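Local coordinates for uncharacterized protein (PDB 4JZA) that removes phosphate from phosphoinositide lipids, probably the 3-phosphate of phosphatidylinositol 3-phosphate, and may thereby alter host lipid metabolism during Legionella infection, at residues L698-P710 / P728-M740. Numbering follows the deposited sequence.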
loop_
_atom_site.group_PDB
_atom_site.type_symbol
_atom_site.label_atom_id
_atom_site.label_comp_id
_atom_site.label_asym_id
_atom_site.label_seq_id
_atom_site.Cartn_x
_atom_site.Cartn_y
_atom_site.Cartn_z
ATOM N N LEU A 698 17.162 -44.385 9.395
ATOM C CA LEU A 698 17.381 -43.881 10.746
ATOM C C LEU A 698 16.849 -44.772 11.871
ATOM O O LEU A 698 17.502 -44.895 12.930
ATOM C CB LEU A 698 16.819 -42.492 10.874
ATOM C CG LEU A 698 17.226 -41.708 12.107
ATOM C CD1 LEU A 698 18.726 -41.617 12.340
ATOM C CD2 LEU A 698 16.598 -40.313 11.987
ATOM N N HIS A 699 15.703 -45.412 11.629
ATOM C CA HIS A 699 15.097 -46.283 12.611
ATOM C C HIS A 699 16.097 -47.355 12.943
ATOM O O HIS A 699 16.322 -47.643 14.105
ATOM C CB HIS A 699 13.778 -46.874 12.114
ATOM C CG HIS A 699 12.990 -47.575 13.172
ATOM N ND1 HIS A 699 13.112 -48.931 13.414
ATOM C CD2 HIS A 699 12.077 -47.117 14.053
ATOM C CE1 HIS A 699 12.305 -49.276 14.399
ATOM N NE2 HIS A 699 11.670 -48.194 14.807
ATOM N N SER A 700 16.715 -47.973 11.948
ATOM C CA SER A 700 17.639 -49.070 12.263
ATOM C C SER A 700 18.845 -48.548 12.966
ATOM O O SER A 700 19.235 -49.080 14.006
ATOM C CB SER A 700 18.100 -49.807 11.032
ATOM O OG SER A 700 17.074 -49.835 10.089
ATOM N N LEU A 701 19.434 -47.497 12.406
ATOM C CA LEU A 701 20.676 -46.943 12.965
ATOM C C LEU A 701 20.544 -46.448 14.436
ATOM O O LEU A 701 21.363 -46.780 15.297
ATOM C CB LEU A 701 21.189 -45.810 12.066
ATOM C CG LEU A 701 22.439 -45.074 12.548
ATOM C CD1 LEU A 701 23.542 -46.065 12.769
ATOM C CD2 LEU A 701 22.923 -44.050 11.571
ATOM N N ILE A 702 19.507 -45.666 14.710
ATOM C CA ILE A 702 19.317 -45.099 16.047
ATOM C C ILE A 702 19.083 -46.187 17.105
ATOM O O ILE A 702 19.427 -46.036 18.256
ATOM C CB ILE A 702 18.144 -44.117 16.024
ATOM C CG1 ILE A 702 18.369 -42.964 16.966
ATOM C CG2 ILE A 702 16.813 -44.823 16.266
ATOM C CD1 ILE A 702 18.815 -41.717 16.235
ATOM N N ASN A 703 18.518 -47.307 16.708
ATOM C CA ASN A 703 18.281 -48.377 17.654
ATOM C C ASN A 703 19.507 -49.222 17.928
ATOM O O ASN A 703 19.439 -50.047 18.796
ATOM C CB ASN A 703 17.057 -49.223 17.271
ATOM C CG ASN A 703 15.735 -48.552 17.695
ATOM O OD1 ASN A 703 15.446 -48.418 18.878
ATOM N ND2 ASN A 703 14.936 -48.119 16.725
ATOM N N GLU A 704 20.615 -49.014 17.212
ATOM C CA GLU A 704 21.933 -49.451 17.675
ATOM C C GLU A 704 22.531 -48.361 18.572
ATOM O O GLU A 704 23.455 -47.650 18.190
ATOM C CB GLU A 704 22.875 -49.714 16.502
ATOM C CG GLU A 704 22.379 -50.735 15.495
ATOM C CD GLU A 704 22.551 -52.187 15.935
ATOM O OE1 GLU A 704 23.713 -52.610 16.227
ATOM O OE2 GLU A 704 21.501 -52.906 15.949
ATOM N N ARG A 705 22.028 -48.286 19.794
ATOM C CA ARG A 705 22.249 -47.144 20.719
ATOM C C ARG A 705 23.700 -46.986 21.209
ATOM O O ARG A 705 24.113 -45.901 21.622
ATOM C CB ARG A 705 21.276 -47.224 21.925
ATOM C CG ARG A 705 19.848 -47.625 21.530
ATOM C CD ARG A 705 18.853 -47.454 22.653
ATOM N NE ARG A 705 18.915 -46.079 23.152
ATOM C CZ ARG A 705 18.600 -45.701 24.388
ATOM N NH1 ARG A 705 18.183 -46.595 25.277
ATOM N NH2 ARG A 705 18.705 -44.425 24.738
ATOM N N ASN A 706 24.473 -48.057 21.128
ATOM C CA ASN A 706 25.878 -48.016 21.510
ATOM C C ASN A 706 26.763 -47.064 20.715
ATOM O O ASN A 706 27.760 -46.560 21.223
ATOM C CB ASN A 706 26.437 -49.431 21.440
ATOM C CG ASN A 706 26.066 -50.252 22.685
ATOM O OD1 ASN A 706 25.403 -49.756 23.629
ATOM N ND2 ASN A 706 26.516 -51.510 22.709
ATOM N N LEU A 707 26.383 -46.839 19.458
ATOM C CA LEU A 707 27.186 -46.081 18.513
ATOM C C LEU A 707 27.310 -44.612 18.880
ATOM O O LEU A 707 28.148 -43.912 18.316
ATOM C CB LEU A 707 26.541 -46.162 17.122
ATOM C CG LEU A 707 26.473 -47.529 16.471
ATOM C CD1 LEU A 707 25.836 -47.437 15.093
ATOM C CD2 LEU A 707 27.885 -48.107 16.371
ATOM N N PHE A 708 26.428 -44.156 19.777
ATOM C CA PHE A 708 26.253 -42.743 20.080
ATOM C C PHE A 708 26.929 -42.316 21.371
ATOM O O PHE A 708 27.065 -41.120 21.630
ATOM C CB PHE A 708 24.754 -42.431 20.104
ATOM C CG PHE A 708 24.091 -42.701 18.806
ATOM C CD1 PHE A 708 24.174 -41.789 17.790
ATOM C CD2 PHE A 708 23.414 -43.882 18.591
ATOM C CE1 PHE A 708 23.597 -42.033 16.568
ATOM C CE2 PHE A 708 22.841 -44.143 17.372
ATOM C CZ PHE A 708 22.933 -43.215 16.365
ATOM N N THR A 709 27.316 -43.313 22.162
ATOM C CA THR A 709 28.017 -43.176 23.426
ATOM C C THR A 709 29.439 -42.774 23.103
ATOM O O THR A 709 30.197 -43.565 22.504
ATOM C CB THR A 709 28.042 -44.543 24.191
ATOM O OG1 THR A 709 26.704 -44.969 24.514
ATOM C CG2 THR A 709 28.807 -44.457 25.468
ATOM N N PRO A 710 29.839 -41.561 23.515
ATOM C CA PRO A 710 31.199 -41.059 23.283
ATOM C C PRO A 710 32.194 -41.725 24.189
ATOM O O PRO A 710 31.787 -42.505 25.024
ATOM C CB PRO A 710 31.078 -39.565 23.648
ATOM C CG PRO A 710 29.998 -39.482 24.675
ATOM C CD PRO A 710 29.096 -40.695 24.450
ATOM N N PRO A 728 25.262 -41.210 29.029
ATOM C CA PRO A 728 25.932 -41.719 27.823
ATOM C C PRO A 728 25.359 -41.173 26.486
ATOM O O PRO A 728 26.116 -40.715 25.624
ATOM C CB PRO A 728 25.739 -43.246 27.941
ATOM C CG PRO A 728 24.493 -43.417 28.759
ATOM C CD PRO A 728 24.472 -42.259 29.721
ATOM N N THR A 729 24.044 -41.217 26.304
ATOM C CA THR A 729 23.479 -40.872 25.013
ATOM C C THR A 729 23.233 -39.368 24.914
ATOM O O THR A 729 22.616 -38.808 25.777
ATOM C CB THR A 729 22.140 -41.592 24.788
ATOM O OG1 THR A 729 22.271 -43.001 25.019
ATOM C CG2 THR A 729 21.684 -41.413 23.373
ATOM N N PRO A 730 23.683 -38.707 23.847
ATOM C CA PRO A 730 23.317 -37.300 23.655
ATOM C C PRO A 730 21.804 -37.061 23.607
ATOM O O PRO A 730 21.045 -37.882 23.045
ATOM C CB PRO A 730 23.928 -36.935 22.291
ATOM C CG PRO A 730 24.772 -38.069 21.865
ATOM C CD PRO A 730 24.444 -39.268 22.718
ATOM N N ASP A 731 21.359 -35.948 24.178
ATOM C CA ASP A 731 19.941 -35.705 24.375
ATOM C C ASP A 731 19.157 -35.662 23.068
ATOM O O ASP A 731 18.010 -36.175 23.020
ATOM C CB ASP A 731 19.713 -34.411 25.169
ATOM C CG ASP A 731 18.296 -34.334 25.808
ATOM O OD1 ASP A 731 18.013 -35.165 26.748
ATOM O OD2 ASP A 731 17.506 -33.432 25.374
ATOM N N GLY A 732 19.764 -35.074 22.028
ATOM C CA GLY A 732 19.178 -35.079 20.689
ATOM C C GLY A 732 18.815 -36.456 20.162
ATOM O O GLY A 732 17.726 -36.673 19.621
ATOM N N ILE A 733 19.704 -37.402 20.387
ATOM C CA ILE A 733 19.466 -38.751 20.000
ATOM C C ILE A 733 18.374 -39.394 20.848
ATOM O O ILE A 733 17.540 -40.128 20.299
ATOM C CB ILE A 733 20.747 -39.564 20.112
ATOM C CG1 ILE A 733 21.851 -39.000 19.229
ATOM C CG2 ILE A 733 20.488 -41.021 19.752
ATOM C CD1 ILE A 733 21.552 -39.044 17.747
ATOM N N LYS A 734 18.365 -39.116 22.162
ATOM C CA LYS A 734 17.307 -39.627 23.056
ATOM C C LYS A 734 15.961 -39.137 22.581
ATOM O O LYS A 734 14.979 -39.894 22.556
ATOM C CB LYS A 734 17.498 -39.192 24.504
ATOM C CG LYS A 734 18.713 -39.796 25.206
ATOM C CD LYS A 734 18.710 -39.590 26.731
ATOM C CE LYS A 734 17.338 -39.916 27.353
ATOM N NZ LYS A 734 17.394 -40.315 28.795
ATOM N N GLN A 735 15.927 -37.876 22.175
ATOM C CA GLN A 735 14.721 -37.296 21.661
ATOM C C GLN A 735 14.221 -37.884 20.368
ATOM O O GLN A 735 13.006 -37.927 20.137
ATOM C CB GLN A 735 14.932 -35.828 21.436
ATOM C CG GLN A 735 14.749 -35.060 22.716
ATOM C CD GLN A 735 14.751 -33.597 22.461
ATOM O OE1 GLN A 735 13.876 -33.060 21.722
ATOM N NE2 GLN A 735 15.736 -32.926 23.026
ATOM N N ILE A 736 15.153 -38.292 19.519
ATOM C CA ILE A 736 14.818 -38.904 18.261
ATOM C C ILE A 736 14.352 -40.325 18.495
ATOM O O ILE A 736 13.430 -40.739 17.862
ATOM C CB ILE A 736 15.972 -38.793 17.256
ATOM C CG1 ILE A 736 16.127 -37.320 16.848
ATOM C CG2 ILE A 736 15.676 -39.619 16.031
ATOM C CD1 ILE A 736 17.443 -36.983 16.195
ATOM N N LEU A 737 14.922 -41.053 19.436
ATOM C CA LEU A 737 14.259 -42.295 19.889
ATOM C C LEU A 737 12.839 -42.041 20.378
ATOM O O LEU A 737 11.915 -42.728 19.948
ATOM C CB LEU A 737 15.041 -42.995 20.992
ATOM C CG LEU A 737 16.326 -43.622 20.460
ATOM C CD1 LEU A 737 17.357 -43.677 21.568
ATOM C CD2 LEU A 737 16.111 -45.016 19.881
ATOM N N GLU A 738 12.665 -41.074 21.277
ATOM C CA GLU A 738 11.339 -40.775 21.821
ATOM C C GLU A 738 10.324 -40.570 20.693
ATOM O O GLU A 738 9.199 -41.038 20.779
ATOM C CB GLU A 738 11.350 -39.533 22.736
ATOM C CG GLU A 738 11.552 -39.730 24.252
ATOM C CD GLU A 738 10.581 -40.701 24.923
ATOM O OE1 GLU A 738 9.778 -40.234 25.758
ATOM O OE2 GLU A 738 10.620 -41.922 24.665
ATOM N N LEU A 739 10.731 -39.891 19.634
ATOM C CA LEU A 739 9.832 -39.567 18.548
ATOM C C LEU A 739 9.508 -40.780 17.729
ATOM O O LEU A 739 8.445 -40.825 17.111
ATOM C CB LEU A 739 10.444 -38.531 17.625
ATOM C CG LEU A 739 10.341 -37.088 18.131
ATOM C CD1 LEU A 739 11.265 -36.127 17.370
ATOM C CD2 LEU A 739 8.903 -36.600 18.055
HETATM N N MSE A 740 10.424 -41.745 17.709
HETATM C CA MSE A 740 10.276 -42.961 16.925
HETATM C C MSE A 740 9.657 -44.064 17.714
HETATM O O MSE A 740 9.518 -45.155 17.188
HETATM C CB MSE A 740 11.648 -43.423 16.393
HETATM C CG MSE A 740 11.918 -42.540 15.196
HETATM SE SE MSE A 740 13.733 -42.581 14.467
HETATM C CE MSE A 740 13.137 -43.446 12.822
#
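Ile702, on helix 676-702, fits knob-into-hole among Ile733, Ile736, Leu737 and Met740 (selenomethionine) of helix 731-740, joining two helices of the helical C-terminal domain, the segments 698-702 and 731-740 running at 127° to each other in their N-to-C directions. Its two branches meet different residues: CD1 lies 3.8 Å from Ile736 CG2, whereas CG2 meets Leu737 CD2 at 3.7 Å, the Ile702 and Leu737 side chains running past each other in opposite directions. Beside this knob, Ile733 CG2 sits over one face of the Phe708 ring in a CH-pi contact, 4.2 Å from the centroid and 14° off the normal; Leu707 CB takes the opposite face. The Met740 chain bends at its last torsion (chi3 112°), carrying CE to the edge of the His699 ring, near its plane, and within 3.6 Å of His699 CB. On the more exposed side, Leu737 CD1 approaches the Arg705 guanidinium obliquely. Pro730, at the N-cap position of helix 731-740, brings its CD 3.4 Å from Phe708 O. Farther out, helix 772-782 backs Leu698, Phe708 and Ile733, while helix 748-761 packs on Ile736. Asn703 ND2 lies over the centre of the His699 ring and donates a hydrogen bond to His699 O at 3.0 Å, tilted from the carbonyl plane.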